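Local atomic coordinates of glycoside Hydrolase (PDB entry 5T9X), a protein that probably hydrolyses agarose-type galactan chains as a family 16 glycoside hydrolase within the agarose-degrading pathway of a human gut bacterium. Residues D94-N99 / D178-S183; I107-H112 / G146-C151; I122-P127 / I301-Q306. One frame throughout, in Å; residues are numbered along the deposited sequence.

Contact 1: D94-N99 / D178-S183; sequences DYYHAN and DVWMLS
S183, whose carbonyl O lies at the edge of the H97 imidazole, has its OG gripped by several groups: D185 OD1, the backbone N of Q188 and, weakly, the N of T187. These bonds pin the turn that follows the strand, and with it the carbonyl beside H97. That oxygen is near the ring plane and 3.6 Å from H97 NE2, a proximity rather than a hydrogen bond. No hydrogen bond joins the two segments; side-chain packing does the work. The CD2 methyl of L182 is the meeting point, 3.3 Å from Y96 OH and 3.4 Å from H97 NE2, so that one branch of the leucine touches the polar ends of two successive loop residues. H97 arrives there because its CG sits between the backbone N and the carbonyl carbon (chi1 78°), which also lays ND1 3.8 Å above the plane of the Y96 ring, near its rim. Segment 94-99 is a loop, whereas 178-182 is strand in the mixed sheet of a GH16-type beta-sandwich. W180 also packs on E189 and D191 of the next strand, whose E-I-D-I-I-E sequence matches the GH16 signature, and an imidazole, probably from the crystallisation liquor, about 3 Å from its side chain may mark a pocket there. Y96 meets this tryptophan through its ring edge: W180 CH2 lies near the tyrosine plane, 3.9 Å from Y96 CE1. The tyrosine extends that far because CG is anti to its backbone N (chi1 -177°). W108 and W100 pack against the same phenol ring, while H97 also touches T153 and D298.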
ATOM      1  N   ASP A  94      -1.658  15.048   2.212  1.00 25.21           N
ATOM      2  CA  ASP A  94      -2.943  14.320   2.022  1.00 26.06           C
ATOM      3  C   ASP A  94      -3.369  14.182   0.540  1.00 24.42           C
ATOM      4  O   ASP A  94      -4.561  14.260   0.206  1.00 23.00           O
ATOM      5  CB  ASP A  94      -4.084  14.940   2.893  1.00 27.67           C
ATOM      6  CG  ASP A  94      -4.218  16.463   2.726  1.00 28.71           C
ATOM      7  OD1 ASP A  94      -3.482  17.042   1.892  1.00 29.34           O
ATOM      8  OD2 ASP A  94      -5.030  17.084   3.462  1.00 32.93           O
ATOM      9  N   TYR A  95      -2.389  13.966  -0.335  1.00 24.07           N
ATOM     10  CA  TYR A  95      -2.647  13.663  -1.739  1.00 25.23           C
ATOM     11  C   TYR A  95      -1.551  12.751  -2.260  1.00 25.42           C
ATOM     12  O   TYR A  95      -0.654  12.392  -1.523  1.00 27.17           O
ATOM     13  CB  TYR A  95      -2.746  14.954  -2.572  1.00 25.60           C
ATOM     14  CG  TYR A  95      -3.715  14.854  -3.728  1.00 27.05           C
ATOM     15  CD1 TYR A  95      -5.080  14.814  -3.512  1.00 28.73           C
ATOM     16  CD2 TYR A  95      -3.265  14.772  -5.045  1.00 29.63           C
ATOM     17  CE1 TYR A  95      -5.977  14.708  -4.578  1.00 29.91           C
ATOM     18  CE2 TYR A  95      -4.147  14.674  -6.116  1.00 29.24           C
ATOM     19  CZ  TYR A  95      -5.503  14.653  -5.881  1.00 29.63           C
ATOM     20  OH  TYR A  95      -6.386  14.542  -6.932  1.00 28.64           O
ATOM     21  N   TYR A  96      -1.666  12.343  -3.517  1.00 26.64           N
ATOM     22  CA  TYR A  96      -0.649  11.552  -4.243  1.00 27.10           C
ATOM     23  C   TYR A  96       0.488  12.484  -4.545  1.00 27.36           C
ATOM     24  O   TYR A  96       0.301  13.693  -4.499  1.00 29.30           O
ATOM     25  CB  TYR A  96      -1.291  11.031  -5.531  1.00 25.22           C
ATOM     26  CG  TYR A  96      -0.519  10.124  -6.449  1.00 24.60           C
ATOM     27  CD1 TYR A  96      -0.198   8.820  -6.087  1.00 24.78           C
ATOM     28  CD2 TYR A  96      -0.230  10.518  -7.758  1.00 25.15           C
ATOM     29  CE1 TYR A  96       0.455   7.963  -6.972  1.00 24.76           C
ATOM     30  CE2 TYR A  96       0.425   9.670  -8.645  1.00 24.46           C
ATOM     31  CZ  TYR A  96       0.754   8.400  -8.257  1.00 24.21           C
ATOM     32  OH  TYR A  96       1.378   7.594  -9.158  1.00 24.01           O
ATOM     33  N   HIS A  97       1.642  11.922  -4.893  1.00 29.44           N
ATOM     34  CA  HIS A  97       2.866  12.693  -5.141  1.00 31.78           C
ATOM     35  C   HIS A  97       2.869  13.608  -6.412  1.00 30.81           C
ATOM     36  O   HIS A  97       3.837  14.305  -6.660  1.00 32.69           O
ATOM     37  CB  HIS A  97       4.138  11.770  -5.034  1.00 34.34           C
ATOM     38  CG  HIS A  97       4.434  10.885  -6.223  1.00 37.73           C
ATOM     39  ND1 HIS A  97       3.824  11.006  -7.456  1.00 41.19           N
ATOM     40  CD2 HIS A  97       5.353   9.899  -6.369  1.00 38.10           C
ATOM     41  CE1 HIS A  97       4.307  10.101  -8.284  1.00 38.61           C
ATOM     42  NE2 HIS A  97       5.248   9.426  -7.653  1.00 38.86           N
ATOM     43  N   ALA A  98       1.799  13.578  -7.203  1.00 28.69           N
ATOM     44  CA  ALA A  98       1.655  14.366  -8.439  1.00 27.40           C
ATOM     45  C   ALA A  98       0.182  14.712  -8.531  1.00 25.86           C
ATOM     46  O   ALA A  98      -0.633  14.115  -7.814  1.00 25.28           O
ATOM     47  CB  ALA A  98       2.088  13.553  -9.667  1.00 26.78           C
ATOM     48  N   ASN A  99      -0.180  15.638  -9.410  1.00 24.36           N
ATOM     49  CA  ASN A  99      -1.564  16.073  -9.493  1.00 24.85           C
ATOM     50  C   ASN A  99      -2.435  15.122 -10.359  1.00 24.26           C
ATOM     51  O   ASN A  99      -2.915  15.476 -11.419  1.00 24.37           O
ATOM     52  CB  ASN A  99      -1.628  17.525  -9.952  1.00 25.20           C
ATOM     53  CG  ASN A  99      -3.011  18.143  -9.765  1.00 28.19           C
ATOM     54  OD1 ASN A  99      -3.949  17.521  -9.217  1.00 30.17           O
ATOM     55  ND2 ASN A  99      -3.159  19.374 -10.251  1.00 28.74           N
ATOM     56  N   ASP A 178      -4.073  -0.036   0.390  1.00 21.09           N
ATOM     57  CA  ASP A 178      -2.698  -0.041  -0.148  1.00 22.02           C
ATOM     58  C   ASP A 178      -1.691   0.711   0.700  1.00 21.34           C
ATOM     59  O   ASP A 178      -1.923   1.875   1.089  1.00 19.88           O
ATOM     60  CB  ASP A 178      -2.625   0.627  -1.529  1.00 24.32           C
ATOM     61  CG  ASP A 178      -3.503  -0.047  -2.591  1.00 27.36           C
ATOM     62  OD1 ASP A 178      -3.354  -1.273  -2.854  1.00 29.08           O
ATOM     63  OD2 ASP A 178      -4.331   0.672  -3.187  1.00 28.75           O
ATOM     64  N   VAL A 179      -0.544   0.064   0.894  1.00 20.72           N
ATOM     65  CA  VAL A 179       0.671   0.697   1.428  1.00 20.40           C
ATOM     66  C   VAL A 179       1.797   0.363   0.471  1.00 19.28           C
ATOM     67  O   VAL A 179       2.065  -0.809   0.245  1.00 17.87           O
ATOM     68  CB  VAL A 179       1.018   0.182   2.843  1.00 20.18           C
ATOM     69  CG1 VAL A 179       2.276   0.855   3.386  1.00 20.95           C
ATOM     70  CG2 VAL A 179      -0.141   0.455   3.772  1.00 20.95           C
ATOM     71  N   TRP A 180       2.459   1.380  -0.094  1.00 19.40           N
ATOM     72  CA  TRP A 180       3.419   1.146  -1.196  1.00 19.21           C
ATOM     73  C   TRP A 180       4.409   2.267  -1.428  1.00 18.85           C
ATOM     74  O   TRP A 180       4.320   3.329  -0.843  1.00 18.91           O
ATOM     75  CB  TRP A 180       2.677   0.796  -2.497  1.00 18.89           C
ATOM     76  CG  TRP A 180       1.680   1.810  -2.964  1.00 19.03           C
ATOM     77  CD1 TRP A 180       0.555   2.209  -2.321  1.00 19.45           C
ATOM     78  CD2 TRP A 180       1.689   2.506  -4.219  1.00 18.61           C
ATOM     79  NE1 TRP A 180      -0.132   3.152  -3.075  1.00 19.16           N
ATOM     80  CE2 TRP A 180       0.529   3.331  -4.258  1.00 19.30           C
ATOM     81  CE3 TRP A 180       2.560   2.521  -5.299  1.00 18.37           C
ATOM     82  CZ2 TRP A 180       0.219   4.175  -5.356  1.00 19.37           C
ATOM     83  CZ3 TRP A 180       2.254   3.351  -6.409  1.00 19.32           C
ATOM     84  CH2 TRP A 180       1.092   4.173  -6.418  1.00 19.20           C
ATOM     85  N   MET A 181       5.390   1.996  -2.267  1.00 19.56           N
ATOM     86  CA  MET A 181       6.490   2.908  -2.464  1.00 19.84           C
ATOM     87  C   MET A 181       6.664   3.093  -3.950  1.00 18.92           C
ATOM     88  O   MET A 181       6.554   2.150  -4.696  1.00 17.99           O
ATOM     89  CB  MET A 181       7.752   2.349  -1.818  1.00 20.90           C
ATOM     90  CG  MET A 181       7.547   2.026  -0.359  1.00 22.57           C
ATOM     91  SD  MET A 181       9.066   1.805   0.559  1.00 25.93           S
ATOM     92  CE  MET A 181       9.606   0.201   0.010  1.00 25.99           C
ATOM     93  N   LEU A 182       6.900   4.330  -4.354  1.00 18.28           N
ATOM     94  CA  LEU A 182       7.031   4.682  -5.742  1.00 18.94           C
ATOM     95  C   LEU A 182       8.079   5.807  -5.909  1.00 18.47           C
ATOM     96  O   LEU A 182       8.053   6.789  -5.170  1.00 16.51           O
ATOM     97  CB  LEU A 182       5.663   5.127  -6.257  1.00 19.74           C
ATOM     98  CG  LEU A 182       5.543   5.623  -7.704  1.00 19.74           C
ATOM     99  CD1 LEU A 182       5.836   4.490  -8.685  1.00 18.91           C
ATOM    100  CD2 LEU A 182       4.149   6.210  -7.920  1.00 20.20           C
ATOM    101  N   SER A 183       8.974   5.641  -6.888  1.00 18.55           N
ATOM    102  CA  SER A 183       9.960   6.649  -7.243  1.00 20.18           C
ATOM    103  C   SER A 183       9.259   7.847  -7.876  1.00 20.68           C
ATOM    104  O   SER A 183       8.256   7.646  -8.546  1.00 19.51           O
ATOM    105  CB  SER A 183      10.986   6.088  -8.230  1.00 21.35           C
ATOM    106  OG  SER A 183      10.391   5.776  -9.483  1.00 23.59           O
TER

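Contact 2: I107-H112 / G146-C151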
ATOM      1  N   ILE A 107     -11.372   8.875  -7.243  1.00 23.69           N
ATOM      2  CA  ILE A 107     -11.124  10.320  -7.231  1.00 24.70           C
ATOM      3  C   ILE A 107     -10.667  10.662  -5.806  1.00 25.01           C
ATOM      4  O   ILE A 107     -11.485  10.767  -4.899  1.00 25.39           O
ATOM      5  CB  ILE A 107     -12.392  11.140  -7.573  1.00 25.34           C
ATOM      6  CG1 ILE A 107     -12.963  10.743  -8.939  1.00 26.07           C
ATOM      7  CG2 ILE A 107     -12.094  12.643  -7.539  1.00 24.98           C
ATOM      8  CD1 ILE A 107     -14.361  11.312  -9.157  1.00 26.58           C
ATOM      9  N   TRP A 108      -9.359  10.810  -5.612  1.00 24.61           N
ATOM     10  CA  TRP A 108      -8.810  11.113  -4.309  1.00 23.05           C
ATOM     11  C   TRP A 108      -9.240  12.505  -3.858  1.00 25.01           C
ATOM     12  O   TRP A 108      -9.409  13.416  -4.675  1.00 24.44           O
ATOM     13  CB  TRP A 108      -7.304  10.987  -4.326  1.00 21.94           C
ATOM     14  CG  TRP A 108      -6.833   9.557  -4.456  1.00 21.00           C
ATOM     15  CD1 TRP A 108      -7.301   8.472  -3.780  1.00 20.77           C
ATOM     16  CD2 TRP A 108      -5.776   9.073  -5.288  1.00 20.41           C
ATOM     17  NE1 TRP A 108      -6.607   7.338  -4.145  1.00 19.82           N
ATOM     18  CE2 TRP A 108      -5.660   7.689  -5.061  1.00 19.71           C
ATOM     19  CE3 TRP A 108      -4.905   9.682  -6.190  1.00 20.13           C
ATOM     20  CZ2 TRP A 108      -4.736   6.913  -5.713  1.00 19.85           C
ATOM     21  CZ3 TRP A 108      -3.989   8.924  -6.817  1.00 19.78           C
ATOM     22  CH2 TRP A 108      -3.907   7.544  -6.595  1.00 19.99           C
ATOM     23  N   GLN A 109      -9.470  12.614  -2.549  1.00 26.62           N
ATOM     24  CA  GLN A 109      -9.922  13.838  -1.894  1.00 27.72           C
ATOM     25  C   GLN A 109      -9.103  14.047  -0.631  1.00 27.69           C
ATOM     26  O   GLN A 109      -8.938  13.107   0.156  1.00 27.00           O
ATOM     27  CB  GLN A 109     -11.385  13.702  -1.487  1.00 28.68           C
ATOM     28  CG  GLN A 109     -12.354  13.456  -2.629  1.00 31.14           C
ATOM     29  CD  GLN A 109     -12.534  14.675  -3.514  1.00 32.06           C
ATOM     30  OE1 GLN A 109     -12.177  14.662  -4.680  1.00 35.47           O
ATOM     31  NE2 GLN A 109     -13.069  15.734  -2.953  1.00 33.82           N
ATOM     32  N   ARG A 110      -8.626  15.267  -0.409  1.00 28.09           N
ATOM     33  CA  ARG A 110      -7.862  15.581   0.811  1.00 29.38           C
ATOM     34  C   ARG A 110      -8.669  15.319   2.098  1.00 30.36           C
ATOM     35  O   ARG A 110      -8.147  14.772   3.085  1.00 28.98           O
ATOM     36  CB  ARG A 110      -7.365  17.036   0.792  1.00 28.75           C
ATOM     37  CG  ARG A 110      -6.324  17.315  -0.271  1.00 29.08           C
ATOM     38  CD  ARG A 110      -5.808  18.737  -0.246  1.00 29.99           C
ATOM     39  NE  ARG A 110      -4.904  18.948  -1.370  1.00 31.48           N
ATOM     40  CZ  ARG A 110      -3.623  18.570  -1.427  1.00 33.43           C
ATOM     41  NH1 ARG A 110      -3.028  17.933  -0.414  1.00 33.44           N
ATOM     42  NH2 ARG A 110      -2.919  18.820  -2.529  1.00 34.63           N
ATOM     43  N   ASP A 111      -9.945  15.689   2.068  1.00 30.17           N
ATOM     44  CA  ASP A 111     -10.786  15.576   3.259  1.00 32.39           C
ATOM     45  C   ASP A 111     -11.215  14.154   3.586  1.00 29.74           C
ATOM     46  O   ASP A 111     -11.875  13.957   4.584  1.00 28.92           O
ATOM     47  CB  ASP A 111     -12.012  16.528   3.175  1.00 34.96           C
ATOM     48  CG  ASP A 111     -13.050  16.098   2.132  1.00 35.88           C
ATOM     49  OD1 ASP A 111     -13.030  14.958   1.632  1.00 36.39           O
ATOM     50  OD2 ASP A 111     -13.917  16.920   1.811  1.00 40.86           O
ATOM     51  N   HIS A 112     -10.858  13.179   2.748  1.00 29.25           N
ATOM     52  CA  HIS A 112     -11.055  11.760   3.077  1.00 27.64           C
ATOM     53  C   HIS A 112      -9.882  11.166   3.870  1.00 27.64           C
ATOM     54  O   HIS A 112      -9.881   9.959   4.143  1.00 28.28           O
ATOM     55  CB  HIS A 112     -11.369  10.960   1.807  1.00 26.41           C
ATOM     56  CG  HIS A 112     -12.784  11.120   1.362  1.00 27.10           C
ATOM     57  ND1 HIS A 112     -13.347  12.353   1.103  1.00 27.13           N
ATOM     58  CD2 HIS A 112     -13.774  10.213   1.186  1.00 26.86           C
ATOM     59  CE1 HIS A 112     -14.615  12.197   0.769  1.00 26.94           C
ATOM     60  NE2 HIS A 112     -14.902  10.908   0.815  1.00 26.60           N
ATOM     61  N   GLY A 146     -18.054   8.233 -10.108  1.00 29.93           N
ATOM     62  CA  GLY A 146     -16.819   8.319  -9.354  1.00 29.10           C
ATOM     63  C   GLY A 146     -16.944   7.812  -7.931  1.00 28.36           C
ATOM     64  O   GLY A 146     -18.039   7.747  -7.382  1.00 27.83           O
ATOM     65  N   THR A 147     -15.809   7.438  -7.353  1.00 26.98           N
ATOM     66  CA  THR A 147     -15.745   6.989  -5.984  1.00 27.14           C
ATOM     67  C   THR A 147     -14.712   7.842  -5.264  1.00 26.14           C
ATOM     68  O   THR A 147     -13.560   7.829  -5.633  1.00 26.73           O
ATOM     69  CB  THR A 147     -15.359   5.521  -5.954  1.00 28.10           C
ATOM     70  OG1 THR A 147     -16.233   4.794  -6.838  1.00 29.48           O
ATOM     71  CG2 THR A 147     -15.476   4.985  -4.560  1.00 28.79           C
ATOM     72  N   TYR A 148     -15.136   8.619  -4.275  1.00 25.26           N
ATOM     73  CA  TYR A 148     -14.229   9.479  -3.535  1.00 26.29           C
ATOM     74  C   TYR A 148     -13.520   8.646  -2.479  1.00 26.09           C
ATOM     75  O   TYR A 148     -14.147   7.825  -1.805  1.00 25.72           O
ATOM     76  CB  TYR A 148     -14.970  10.596  -2.811  1.00 28.31           C
ATOM     77  CG  TYR A 148     -15.507  11.738  -3.616  1.00 29.25           C
ATOM     78  CD1 TYR A 148     -15.441  11.770  -5.016  1.00 30.74           C
ATOM     79  CD2 TYR A 148     -16.147  12.799  -2.960  1.00 31.05           C
ATOM     80  CE1 TYR A 148     -15.957  12.851  -5.731  1.00 30.90           C
ATOM     81  CE2 TYR A 148     -16.663  13.880  -3.663  1.00 31.63           C
ATOM     82  CZ  TYR A 148     -16.563  13.902  -5.047  1.00 31.67           C
ATOM     83  OH  TYR A 148     -17.064  14.973  -5.731  1.00 32.62           O
ATOM     84  N   THR A 149     -12.217   8.860  -2.337  1.00 24.62           N
ATOM     85  CA  THR A 149     -11.462   8.230  -1.279  1.00 23.54           C
ATOM     86  C   THR A 149     -10.225   9.060  -1.001  1.00 21.91           C
ATOM     87  O   THR A 149     -10.198  10.250  -1.343  1.00 23.38           O
ATOM     88  CB  THR A 149     -11.164   6.758  -1.613  1.00 25.37           C
ATOM     89  OG1 THR A 149     -10.674   6.096  -0.449  1.00 24.44           O
ATOM     90  CG2 THR A 149     -10.151   6.632  -2.745  1.00 26.63           C
ATOM     91  N   GLY A 150      -9.217   8.486  -0.365  1.00 20.42           N
ATOM     92  CA  GLY A 150      -8.034   9.259   0.024  1.00 20.33           C
ATOM     93  C   GLY A 150      -6.684   8.666  -0.330  1.00 19.57           C
ATOM     94  O   GLY A 150      -6.571   7.481  -0.561  1.00 20.11           O
ATOM     95  N   CYS A 151      -5.669   9.521  -0.348  1.00 19.65           N
ATOM     96  CA  CYS A 151      -4.301   9.134  -0.627  1.00 19.75           C
ATOM     97  C   CYS A 151      -3.337   9.987   0.186  1.00 19.83           C
ATOM     98  O   CYS A 151      -3.519  11.194   0.304  1.00 20.46           O
ATOM     99  CB  CYS A 151      -4.015   9.327  -2.108  1.00 19.66           C
ATOM    100  SG  CYS A 151      -2.468   8.598  -2.664  1.00 20.86           S
TER
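Strand 106-108 runs parallel to residues 147-149, pairing I107 with Y148 and W108 with T149 through three backbone hydrogen bonds: I107 N to T147 O (2.9 Å), T149 N to I107 O (3.3 Å) and Q109 N to T149 O (2.8 Å). It is the one parallel pair in the mixed sheet of the GH16-type beta-sandwich. The chain then turns into a short 3-10 segment, where H112 N bonds back to Q109 O. On the face bearing I107 and Y148, the isoleucine CB packs 4.0 Å from Y148 CD1, and its CD1 extends to the CA of G146. Over one face of the phenol ring comes Q109, whose CG lies 4.1 Å from the Y148 ring centroid in a CH-pi contact. H112 meets the same tyrosine differently: the edge of Y148 is directed at the imidazole face in an offset edge-to-face pair, with the planes 83° apart. The face bearing W108 and T149 holds a cysteine-aromatic contact. C151 CB stands 3.5 Å from the centroid of the W108 five-membered ring, only 6° off its normal, while SG lies 4.0 Å from the centroid of the six-membered ring. SG gets there because it is anti to its backbone N (chi1 -169°), which carries the sulfur along the indole. W108 NE1 bonds to M303 O, fixing the indole's rotation. H112 is held at both nitrogens: ND1 donates in its ring plane to D111 OD1 (2.7 Å), and NE2 bonds to S125 OG. This double hold sets the imidazole's orientation, and the carboxylate would be expected to polarise the ring and may stabilise its protonated form.

Contact 3: I122-P127 / I301-Q306; sequences IETSRP and INMEDQ
At the edge of the R126 guanidinium, near its plane, lies D305 OD2, 4.2 Å from R126 NH2 and thus beyond a salt bridge. T147 OG1 mediates between the two charges, hydrogen-bonded to both R126 NH2 and D305 OD2, while R126 NE and NH1 bind the carbonyls of G146 and P316 and S315 OG adds to the hold on D305. The E304 carboxylate is met by two amides. N302 ND2 reaches E304 OE2 at 3.2 Å and Q306 NE2 reaches E304 OE1 at 3.1 Å, each on the anti side and out of the carboxylate plane, the second by 30°. N302 and E304 point away from 122-127. Facing that segment instead is M303, which slides past I122 in the opposite direction, its CG 3.9 Å from I122 CG2. Its SD lies 3.5 Å from both I122 O and T124 OG1, and the bend at chi3 (79°) brings CE beside the same hydroxyl, itself hydrogen-bonded to T149 OG1. The isoleucine's other branch places CD1 against the backbone, 3.6 Å from N302 CA. I122 ends a strand of one sheet of the beta-sandwich, whereas 301-304 belongs to the other, so M303, also packed on F329, lies in the core between the sheets. With no direct hydrogen bond across, the association rests on apolar and sulfur contacts at one end and, at the other, on opposite charges bridged by T147 OG1, too far apart for a salt bridge, whose attraction is probably softened by distance.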
ATOM      1  N   ILE A 122      -8.494   6.359   6.294  1.00 26.29           N
ATOM      2  CA  ILE A 122      -8.844   6.744   4.945  1.00 27.46           C
ATOM      3  C   ILE A 122     -10.254   6.290   4.683  1.00 28.67           C
ATOM      4  O   ILE A 122     -10.503   5.108   4.690  1.00 26.50           O
ATOM      5  CB  ILE A 122      -7.897   6.103   3.932  1.00 27.69           C
ATOM      6  CG1 ILE A 122      -6.479   6.514   4.258  1.00 26.91           C
ATOM      7  CG2 ILE A 122      -8.253   6.519   2.491  1.00 28.19           C
ATOM      8  CD1 ILE A 122      -5.483   6.016   3.249  1.00 28.44           C
ATOM      9  N   GLU A 123     -11.170   7.229   4.444  1.00 33.17           N
ATOM     10  CA  GLU A 123     -12.566   6.870   4.174  1.00 37.34           C
ATOM     11  C   GLU A 123     -12.924   6.814   2.678  1.00 33.80           C
ATOM     12  O   GLU A 123     -12.191   7.290   1.831  1.00 30.53           O
ATOM     13  CB  GLU A 123     -13.563   7.729   4.997  1.00 44.24           C
ATOM     14  CG  GLU A 123     -13.694   9.234   4.719  1.00 51.51           C
ATOM     15  CD  GLU A 123     -15.002   9.841   5.304  1.00 59.04           C
ATOM     16  OE1 GLU A 123     -15.532   9.290   6.310  1.00 62.35           O
ATOM     17  OE2 GLU A 123     -15.519  10.858   4.755  1.00 58.15           O
ATOM     18  N   THR A 124     -14.065   6.200   2.396  1.00 33.18           N
ATOM     19  CA  THR A 124     -14.637   6.132   1.070  1.00 33.15           C
ATOM     20  C   THR A 124     -16.106   6.568   1.083  1.00 32.28           C
ATOM     21  O   THR A 124     -16.867   6.126   1.913  1.00 36.24           O
ATOM     22  CB  THR A 124     -14.532   4.707   0.561  1.00 32.47           C
ATOM     23  OG1 THR A 124     -13.158   4.343   0.587  1.00 35.39           O
ATOM     24  CG2 THR A 124     -15.041   4.578  -0.850  1.00 32.78           C
ATOM     25  N   SER A 125     -16.491   7.426   0.151  1.00 31.46           N
ATOM     26  CA  SER A 125     -17.866   7.860   0.020  1.00 31.02           C
ATOM     27  C   SER A 125     -18.172   8.052  -1.436  1.00 30.87           C
ATOM     28  O   SER A 125     -17.286   7.972  -2.269  1.00 32.51           O
ATOM     29  CB  SER A 125     -18.102   9.162   0.788  1.00 30.47           C
ATOM     30  OG  SER A 125     -17.540  10.281   0.125  1.00 31.27           O
ATOM     31  N   ARG A 126     -19.436   8.318  -1.724  1.00 31.47           N
ATOM     32  CA  ARG A 126     -19.881   8.677  -3.057  1.00 31.87           C
ATOM     33  C   ARG A 126     -21.094   9.593  -2.921  1.00 33.74           C
ATOM     34  O   ARG A 126     -22.190   9.122  -2.632  1.00 31.24           O
ATOM     35  CB  ARG A 126     -20.223   7.419  -3.878  1.00 30.51           C
ATOM     36  CG  ARG A 126     -20.644   7.734  -5.301  1.00 28.58           C
ATOM     37  CD  ARG A 126     -20.987   6.506  -6.109  1.00 28.04           C
ATOM     38  NE  ARG A 126     -19.855   5.600  -6.275  1.00 28.26           N
ATOM     39  CZ  ARG A 126     -19.865   4.283  -6.044  1.00 29.01           C
ATOM     40  NH1 ARG A 126     -20.960   3.651  -5.660  1.00 28.34           N
ATOM     41  NH2 ARG A 126     -18.751   3.567  -6.210  1.00 30.97           N
ATOM     42  N   PRO A 127     -20.914  10.900  -3.139  1.00 37.97           N
ATOM     43  CA  PRO A 127     -22.057  11.821  -3.131  1.00 41.42           C
ATOM     44  C   PRO A 127     -23.154  11.494  -4.169  1.00 45.94           C
ATOM     45  O   PRO A 127     -22.926  10.710  -5.097  1.00 47.74           O
ATOM     46  CB  PRO A 127     -21.424  13.167  -3.483  1.00 40.26           C
ATOM     47  CG  PRO A 127     -19.979  13.009  -3.239  1.00 40.43           C
ATOM     48  CD  PRO A 127     -19.667  11.584  -3.506  1.00 39.08           C
ATOM     49  N   ILE A 301       0.195   5.667   1.060  1.00 21.72           N
ATOM     50  CA  ILE A 301      -0.833   4.914   1.723  1.00 23.15           C
ATOM     51  C   ILE A 301      -2.125   5.405   1.108  1.00 23.63           C
ATOM     52  O   ILE A 301      -2.377   6.624   1.130  1.00 25.47           O
ATOM     53  CB  ILE A 301      -0.837   5.195   3.248  1.00 24.20           C
ATOM     54  CG1 ILE A 301       0.540   4.933   3.859  1.00 25.46           C
ATOM     55  CG2 ILE A 301      -1.883   4.337   3.952  1.00 24.88           C
ATOM     56  CD1 ILE A 301       0.681   5.388   5.299  1.00 26.63           C
ATOM     57  N   ASN A 302      -2.954   4.503   0.581  1.00 22.83           N
ATOM     58  CA  ASN A 302      -4.241   4.942   0.036  1.00 22.84           C
ATOM     59  C   ASN A 302      -5.317   3.880  -0.023  1.00 21.80           C
ATOM     60  O   ASN A 302      -5.085   2.720   0.320  1.00 20.51           O
ATOM     61  CB  ASN A 302      -4.008   5.543  -1.355  1.00 24.57           C
ATOM     62  CG  ASN A 302      -3.626   4.508  -2.422  1.00 26.58           C
ATOM     63  OD1 ASN A 302      -3.949   3.345  -2.328  1.00 28.44           O
ATOM     64  ND2 ASN A 302      -2.999   4.972  -3.488  1.00 29.98           N
ATOM     65  N   MET A 303      -6.496   4.274  -0.491  1.00 22.94           N
ATOM     66  CA  MET A 303      -7.394   3.309  -1.117  1.00 24.37           C
ATOM     67  C   MET A 303      -7.645   3.649  -2.590  1.00 24.74           C
ATOM     68  O   MET A 303      -7.515   4.793  -3.005  1.00 24.61           O
ATOM     69  CB  MET A 303      -8.702   3.197  -0.367  1.00 25.25           C
ATOM     70  CG  MET A 303      -8.607   2.859   1.114  1.00 26.58           C
ATOM     71  SD  MET A 303     -10.240   2.940   1.948  1.00 28.31           S
ATOM     72  CE  MET A 303     -10.896   1.371   1.434  1.00 26.94           C
ATOM     73  N   GLU A 304      -7.997   2.629  -3.366  1.00 25.99           N
ATOM     74  CA  GLU A 304      -8.241   2.748  -4.802  1.00 27.87           C
ATOM     75  C   GLU A 304      -9.469   1.919  -5.170  1.00 29.22           C
ATOM     76  O   GLU A 304      -9.608   0.789  -4.733  1.00 28.70           O
ATOM     77  CB  GLU A 304      -7.037   2.228  -5.611  1.00 28.32           C
ATOM     78  CG  GLU A 304      -5.761   3.043  -5.463  1.00 29.81           C
ATOM     79  CD  GLU A 304      -4.525   2.477  -6.181  1.00 32.18           C
ATOM     80  OE1 GLU A 304      -4.615   1.415  -6.867  1.00 31.29           O
ATOM     81  OE2 GLU A 304      -3.429   3.109  -6.040  1.00 33.08           O
ATOM     82  N   ASP A 305     -10.360   2.498  -5.969  1.00 31.80           N
ATOM     83  CA  ASP A 305     -11.348   1.738  -6.739  1.00 32.70           C
ATOM     84  C   ASP A 305     -10.712   1.437  -8.089  1.00 31.43           C
ATOM     85  O   ASP A 305     -10.806   2.238  -9.022  1.00 30.36           O
ATOM     86  CB  ASP A 305     -12.620   2.564  -6.939  1.00 34.69           C
ATOM     87  CG  ASP A 305     -13.798   1.733  -7.338  1.00 33.84           C
ATOM     88  OD1 ASP A 305     -13.632   0.513  -7.619  1.00 38.43           O
ATOM     89  OD2 ASP A 305     -14.898   2.322  -7.337  1.00 35.17           O
ATOM     90  N   GLN A 306     -10.029   0.301  -8.170  1.00 30.45           N
ATOM     91  CA  GLN A 306      -9.138   0.024  -9.294  1.00 30.33           C
ATOM     92  C   GLN A 306      -9.914  -0.300 -10.552  1.00 29.12           C
ATOM     93  O   GLN A 306     -10.921  -0.987 -10.475  1.00 32.73           O
ATOM     94  CB  GLN A 306      -8.201  -1.117  -8.954  1.00 30.24           C
ATOM     95  CG  GLN A 306      -7.136  -0.719  -7.951  1.00 30.23           C
ATOM     96  CD  GLN A 306      -6.316  -1.898  -7.469  1.00 30.11           C
ATOM     97  OE1 GLN A 306      -6.703  -3.052  -7.632  1.00 29.72           O
ATOM     98  NE2 GLN A 306      -5.184  -1.609  -6.846  1.00 32.11           N
TER

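Overall arrangement
The segments follow one another as 94-99, 107-112, 122-127, 146-151, 178-183 and 301-306; contact 2 is nested within the loop closed by contact 1, whereas contact 3 interleaves with both. All three reach the mixed sheet, where strands 106-108, 140-154, 298-304 and 176-182 lie side by side in that order. Contacts 2 and 3 nearly coincide, their centres about 5 Å apart, while contact 1 lies about 13 and 14 Å from them. A D94-R110 salt bridge and Y96 packed on W108 tie contacts 1 and 2; D178 O to N302 N joins contacts 1 and 3. Distant chain parts thus converge on one sheet beside the probable substrate cleft.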